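Local coordinates for Asp/Glu-specific dipeptidyl-peptidase (Flavobacterium psychrophilum, PDB 5JXF), which removes dipeptides from the N-terminus of oligopeptides, as a serine peptidase of family S46 with strict preference for Asp or Glu at P1, at residues I219-W231 against K337-I349. Numbering follows the deposited sequence.
Sequences IGKFGSDTDNWVW and KYAGVANYWKKWI. With ARG (arginine), chain E; ASP (aspartic acid), chain F.
W229 meets helix 328-357 with one edge and one face of its indole. At the edge, NE1 donates to the backbone O of N343 over 2.9 Å. That bond is bent, with an N-H...O angle of 146°, and the acceptor is tilted from the ring plane. The same carbonyl also takes the helical bond from K347 N. Over one face lies the aliphatic chain of K347, its CG 4.0 Å from the centroid of the six-membered ring, a CH-pi contact. The K347 chain runs on past the ring, and its NZ pairs with D688. The opposite face carries the amino N of the bound arginine.

N228 and N343 cross at about a right angle beside this ring. N228 ND2 points straight at a lone pair of N343 OD1 (2.8 Å, 174°). N343 OD1 takes a second donor, the arginine N, and N228 OD1 is the other amide oxygen on that N. K346 reaches across with CG anti to its backbone N (chi1 -166°) and an extended chain. Its CD passes the W229 edge, and NZ bonds N228 O at 2.7 Å and D225 O at 2.9 Å. The D225 carboxylate lies nearly coplanar with the Y338 ring, its OD2 at the ring edge, 3.0 Å from Y338 CE1.

With an alanine at W229, N343 O is likely to lose its side-chain donor, and a gap would probably open between K347 and the arginine.

Chemically, the loop and helix form part of the pocket that holds the bound arginine, to which D679 also bonds. Two asparagine oxygens grip its amino group, consistent with a site for the substrate N-terminus in a dipeptidyl-peptidase. The K346 ammonium probably steadies the loop by drawing its carbonyl oxygens together.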
# COMPACT_ATOMS: atom_id res chain seq x y z
N ILE A 219 8.74 19.04 -3.93
CA ILE A 219 9.25 18.78 -2.59
C ILE A 219 8.21 19.19 -1.54
O ILE A 219 7.97 18.44 -0.59
CB ILE A 219 10.59 19.49 -2.36
CG1 ILE A 219 11.61 18.97 -3.39
CG2 ILE A 219 11.11 19.22 -0.95
CD1 ILE A 219 12.94 19.68 -3.35
N GLY A 220 7.57 20.35 -1.73
CA GLY A 220 6.57 20.88 -0.80
C GLY A 220 5.37 19.98 -0.55
O GLY A 220 4.84 19.91 0.56
N LYS A 221 4.91 19.28 -1.59
CA LYS A 221 3.86 18.29 -1.41
C LYS A 221 4.16 17.02 -2.22
O LYS A 221 3.32 16.51 -2.95
CB LYS A 221 2.50 18.88 -1.79
CG LYS A 221 2.48 19.69 -3.07
CD LYS A 221 1.20 20.53 -3.16
CE LYS A 221 -0.04 19.67 -2.94
NZ LYS A 221 -1.29 20.36 -3.35
N PHE A 222 5.39 16.53 -2.06
CA PHE A 222 5.79 15.26 -2.66
C PHE A 222 4.76 14.17 -2.40
O PHE A 222 4.48 13.85 -1.25
CB PHE A 222 7.15 14.82 -2.11
CG PHE A 222 7.71 13.57 -2.80
CD1 PHE A 222 7.90 13.56 -4.18
CD2 PHE A 222 8.02 12.43 -2.09
CE1 PHE A 222 8.42 12.42 -4.83
CE2 PHE A 222 8.55 11.31 -2.72
CZ PHE A 222 8.75 11.31 -4.10
N GLY A 223 4.20 13.62 -3.47
CA GLY A 223 3.19 12.59 -3.32
C GLY A 223 1.76 13.11 -3.34
O GLY A 223 0.81 12.32 -3.44
N SER A 224 1.62 14.43 -3.26
CA SER A 224 0.31 15.10 -3.30
C SER A 224 -0.75 14.36 -2.50
O SER A 224 -0.58 14.10 -1.31
CB SER A 224 -0.17 15.25 -4.76
OG SER A 224 0.45 16.35 -5.40
N ASP A 225 -1.82 13.97 -3.18
CA ASP A 225 -2.94 13.34 -2.52
C ASP A 225 -2.75 11.85 -2.25
O ASP A 225 -3.36 11.30 -1.33
CB ASP A 225 -4.21 13.59 -3.33
CG ASP A 225 -4.55 15.07 -3.43
OD1 ASP A 225 -3.84 15.89 -2.79
OD2 ASP A 225 -5.52 15.41 -4.13
N THR A 226 -1.89 11.19 -3.01
CA THR A 226 -1.60 9.79 -2.72
C THR A 226 -1.01 9.64 -1.32
O THR A 226 -1.49 8.85 -0.52
CB THR A 226 -0.63 9.17 -3.76
OG1 THR A 226 -1.26 9.22 -5.05
CG2 THR A 226 -0.30 7.73 -3.40
N ASP A 227 0.00 10.45 -1.01
CA ASP A 227 0.67 10.41 0.29
C ASP A 227 0.05 11.29 1.40
O ASP A 227 0.51 11.26 2.54
CB ASP A 227 2.13 10.82 0.11
CG ASP A 227 2.98 9.68 -0.46
OD1 ASP A 227 2.38 8.69 -0.91
OD2 ASP A 227 4.23 9.78 -0.47
N ASN A 228 -0.96 12.08 1.08
CA ASN A 228 -1.63 12.90 2.11
C ASN A 228 -2.23 12.01 3.20
O ASN A 228 -2.83 10.97 2.89
CB ASN A 228 -2.72 13.76 1.49
CG ASN A 228 -3.18 14.90 2.41
OD1 ASN A 228 -2.42 15.37 3.28
ND2 ASN A 228 -4.41 15.33 2.24
N TRP A 229 -2.05 12.40 4.46
CA TRP A 229 -2.47 11.62 5.63
C TRP A 229 -1.79 10.24 5.73
O TRP A 229 -2.29 9.37 6.41
CB TRP A 229 -3.99 11.39 5.67
CG TRP A 229 -4.80 12.63 5.56
CD1 TRP A 229 -5.42 13.11 4.45
CD2 TRP A 229 -5.09 13.56 6.61
NE1 TRP A 229 -6.08 14.27 4.74
CE2 TRP A 229 -5.90 14.57 6.06
CE3 TRP A 229 -4.75 13.62 7.97
CZ2 TRP A 229 -6.36 15.66 6.81
CZ3 TRP A 229 -5.22 14.70 8.73
CH2 TRP A 229 -6.02 15.70 8.14
N VAL A 230 -0.65 10.06 5.08
CA VAL A 230 -0.01 8.74 5.02
C VAL A 230 1.42 8.73 5.57
O VAL A 230 2.21 9.62 5.27
CB VAL A 230 0.03 8.21 3.57
CG1 VAL A 230 1.02 7.07 3.44
CG2 VAL A 230 -1.37 7.76 3.10
N TRP A 231 1.71 7.76 6.43
CA TRP A 231 3.07 7.42 6.83
C TRP A 231 3.42 6.03 6.23
O TRP A 231 2.55 5.16 6.17
CB TRP A 231 3.20 7.38 8.35
CG TRP A 231 4.59 7.05 8.80
CD1 TRP A 231 5.04 5.85 9.28
CD2 TRP A 231 5.71 7.93 8.82
NE1 TRP A 231 6.37 5.93 9.59
CE2 TRP A 231 6.81 7.20 9.32
CE3 TRP A 231 5.89 9.27 8.48
CZ2 TRP A 231 8.07 7.76 9.45
CZ3 TRP A 231 7.14 9.82 8.61
CH2 TRP A 231 8.22 9.07 9.09
N LYS A 337 -7.40 25.82 -4.36
CA LYS A 337 -8.79 25.42 -4.18
C LYS A 337 -8.95 23.90 -4.21
O LYS A 337 -9.76 23.36 -3.46
CB LYS A 337 -9.69 26.07 -5.24
CG LYS A 337 -9.70 27.59 -5.20
CD LYS A 337 -10.71 28.16 -6.18
CE LYS A 337 -10.39 27.76 -7.61
NZ LYS A 337 -11.27 28.42 -8.62
N TYR A 338 -8.18 23.21 -5.05
CA TYR A 338 -8.24 21.75 -5.12
C TYR A 338 -7.68 21.10 -3.84
O TYR A 338 -8.33 20.24 -3.24
CB TYR A 338 -7.47 21.22 -6.34
CG TYR A 338 -7.50 19.71 -6.49
CD1 TYR A 338 -6.58 18.91 -5.82
CD2 TYR A 338 -8.43 19.09 -7.30
CE1 TYR A 338 -6.59 17.53 -5.96
CE2 TYR A 338 -8.46 17.70 -7.46
CZ TYR A 338 -7.54 16.94 -6.78
OH TYR A 338 -7.56 15.57 -6.92
N ALA A 339 -6.49 21.53 -3.42
CA ALA A 339 -5.83 20.97 -2.23
C ALA A 339 -6.68 21.07 -0.95
O ALA A 339 -6.72 20.14 -0.15
CB ALA A 339 -4.49 21.65 -2.02
N GLY A 340 -7.33 22.22 -0.76
CA GLY A 340 -8.22 22.39 0.38
C GLY A 340 -9.34 21.36 0.40
O GLY A 340 -9.51 20.64 1.39
N VAL A 341 -10.08 21.30 -0.70
CA VAL A 341 -11.18 20.34 -0.87
C VAL A 341 -10.72 18.90 -0.71
O VAL A 341 -11.35 18.12 0.01
CB VAL A 341 -11.85 20.51 -2.25
CG1 VAL A 341 -12.77 19.34 -2.56
CG2 VAL A 341 -12.63 21.83 -2.30
N ALA A 342 -9.62 18.56 -1.39
CA ALA A 342 -9.07 17.20 -1.41
C ALA A 342 -8.62 16.70 -0.04
O ALA A 342 -8.79 15.54 0.31
CB ALA A 342 -7.89 17.13 -2.40
N ASN A 343 -8.04 17.60 0.75
CA ASN A 343 -7.53 17.28 2.07
C ASN A 343 -8.60 16.72 3.02
O ASN A 343 -8.38 15.71 3.68
CB ASN A 343 -6.90 18.53 2.69
CG ASN A 343 -6.12 18.21 3.94
OD1 ASN A 343 -5.33 17.26 3.97
ND2 ASN A 343 -6.34 19.00 4.99
N TYR A 344 -9.74 17.39 3.10
CA TYR A 344 -10.84 16.90 3.93
C TYR A 344 -11.57 15.70 3.32
O TYR A 344 -12.07 14.84 4.04
CB TYR A 344 -11.82 18.04 4.23
CG TYR A 344 -11.27 18.97 5.27
CD1 TYR A 344 -11.23 18.60 6.60
CD2 TYR A 344 -10.72 20.19 4.91
CE1 TYR A 344 -10.71 19.44 7.57
CE2 TYR A 344 -10.19 21.04 5.87
CZ TYR A 344 -10.19 20.65 7.20
OH TYR A 344 -9.67 21.47 8.17
N TRP A 345 -11.63 15.65 1.99
CA TRP A 345 -12.23 14.50 1.31
C TRP A 345 -11.53 13.22 1.75
O TRP A 345 -12.18 12.23 2.12
CB TRP A 345 -12.14 14.63 -0.20
CG TRP A 345 -12.29 13.31 -0.90
CD1 TRP A 345 -13.45 12.61 -1.12
CD2 TRP A 345 -11.23 12.51 -1.47
NE1 TRP A 345 -13.18 11.43 -1.79
CE2 TRP A 345 -11.83 11.35 -2.01
CE3 TRP A 345 -9.85 12.66 -1.57
CZ2 TRP A 345 -11.09 10.35 -2.65
CZ3 TRP A 345 -9.11 11.67 -2.20
CH2 TRP A 345 -9.73 10.53 -2.73
N LYS A 346 -10.21 13.24 1.74
CA LYS A 346 -9.47 12.07 2.16
C LYS A 346 -9.51 11.91 3.67
O LYS A 346 -9.58 10.78 4.15
CB LYS A 346 -8.03 12.10 1.68
CG LYS A 346 -7.33 10.75 1.81
CD LYS A 346 -5.90 10.80 1.32
CE LYS A 346 -5.32 9.38 1.10
NZ LYS A 346 -3.81 9.47 0.84
N LYS A 347 -9.46 13.02 4.42
CA LYS A 347 -9.51 12.94 5.88
C LYS A 347 -10.73 12.15 6.32
O LYS A 347 -10.66 11.28 7.19
CB LYS A 347 -9.53 14.34 6.56
CG LYS A 347 -9.52 14.25 8.08
CD LYS A 347 -10.07 15.51 8.76
CE LYS A 347 -10.24 15.30 10.26
NZ LYS A 347 -10.51 16.58 10.95
N TRP A 348 -11.86 12.48 5.70
CA TRP A 348 -13.14 11.93 6.10
C TRP A 348 -13.21 10.43 5.80
O TRP A 348 -13.81 9.66 6.55
CB TRP A 348 -14.28 12.70 5.43
CG TRP A 348 -14.43 14.12 6.00
CD1 TRP A 348 -14.06 14.54 7.24
CD2 TRP A 348 -14.97 15.27 5.33
NE1 TRP A 348 -14.34 15.88 7.40
CE2 TRP A 348 -14.90 16.35 6.24
CE3 TRP A 348 -15.50 15.50 4.06
CZ2 TRP A 348 -15.34 17.63 5.91
CZ3 TRP A 348 -15.94 16.76 3.74
CH2 TRP A 348 -15.86 17.81 4.66
N ILE A 349 -12.58 10.02 4.70
CA ILE A 349 -12.48 8.59 4.39
C ILE A 349 -11.77 7.88 5.55
O ILE A 349 -12.33 6.96 6.15
CB ILE A 349 -11.75 8.38 3.05
CG1 ILE A 349 -12.64 8.89 1.91
CG2 ILE A 349 -11.33 6.90 2.84
CD1 ILE A 349 -11.96 8.99 0.57
N ARG E . -2.94 16.70 5.35
CA ARG E . -2.38 18.01 5.67
C ARG E . -3.25 18.65 6.75
O ARG E . -4.46 18.81 6.56
CB ARG E . -2.30 18.89 4.42
CG ARG E . -1.33 18.38 3.34
CD ARG E . -1.37 19.25 2.08
NE ARG E . -2.71 19.30 1.50
CZ ARG E . -3.15 18.47 0.56
NH1 ARG E . -2.36 17.51 0.07
NH2 ARG E . -4.39 18.59 0.09
N ASP F . -2.66 18.99 7.89
CA ASP F . -3.41 19.53 9.03
C ASP F . -3.44 21.05 9.11
O ASP F . -3.27 21.62 10.19
CB ASP F . -2.86 18.95 10.35
CG ASP F . -3.47 17.60 10.70
OD1 ASP F . -4.57 17.30 10.21
OD2 ASP F . -2.86 16.85 11.50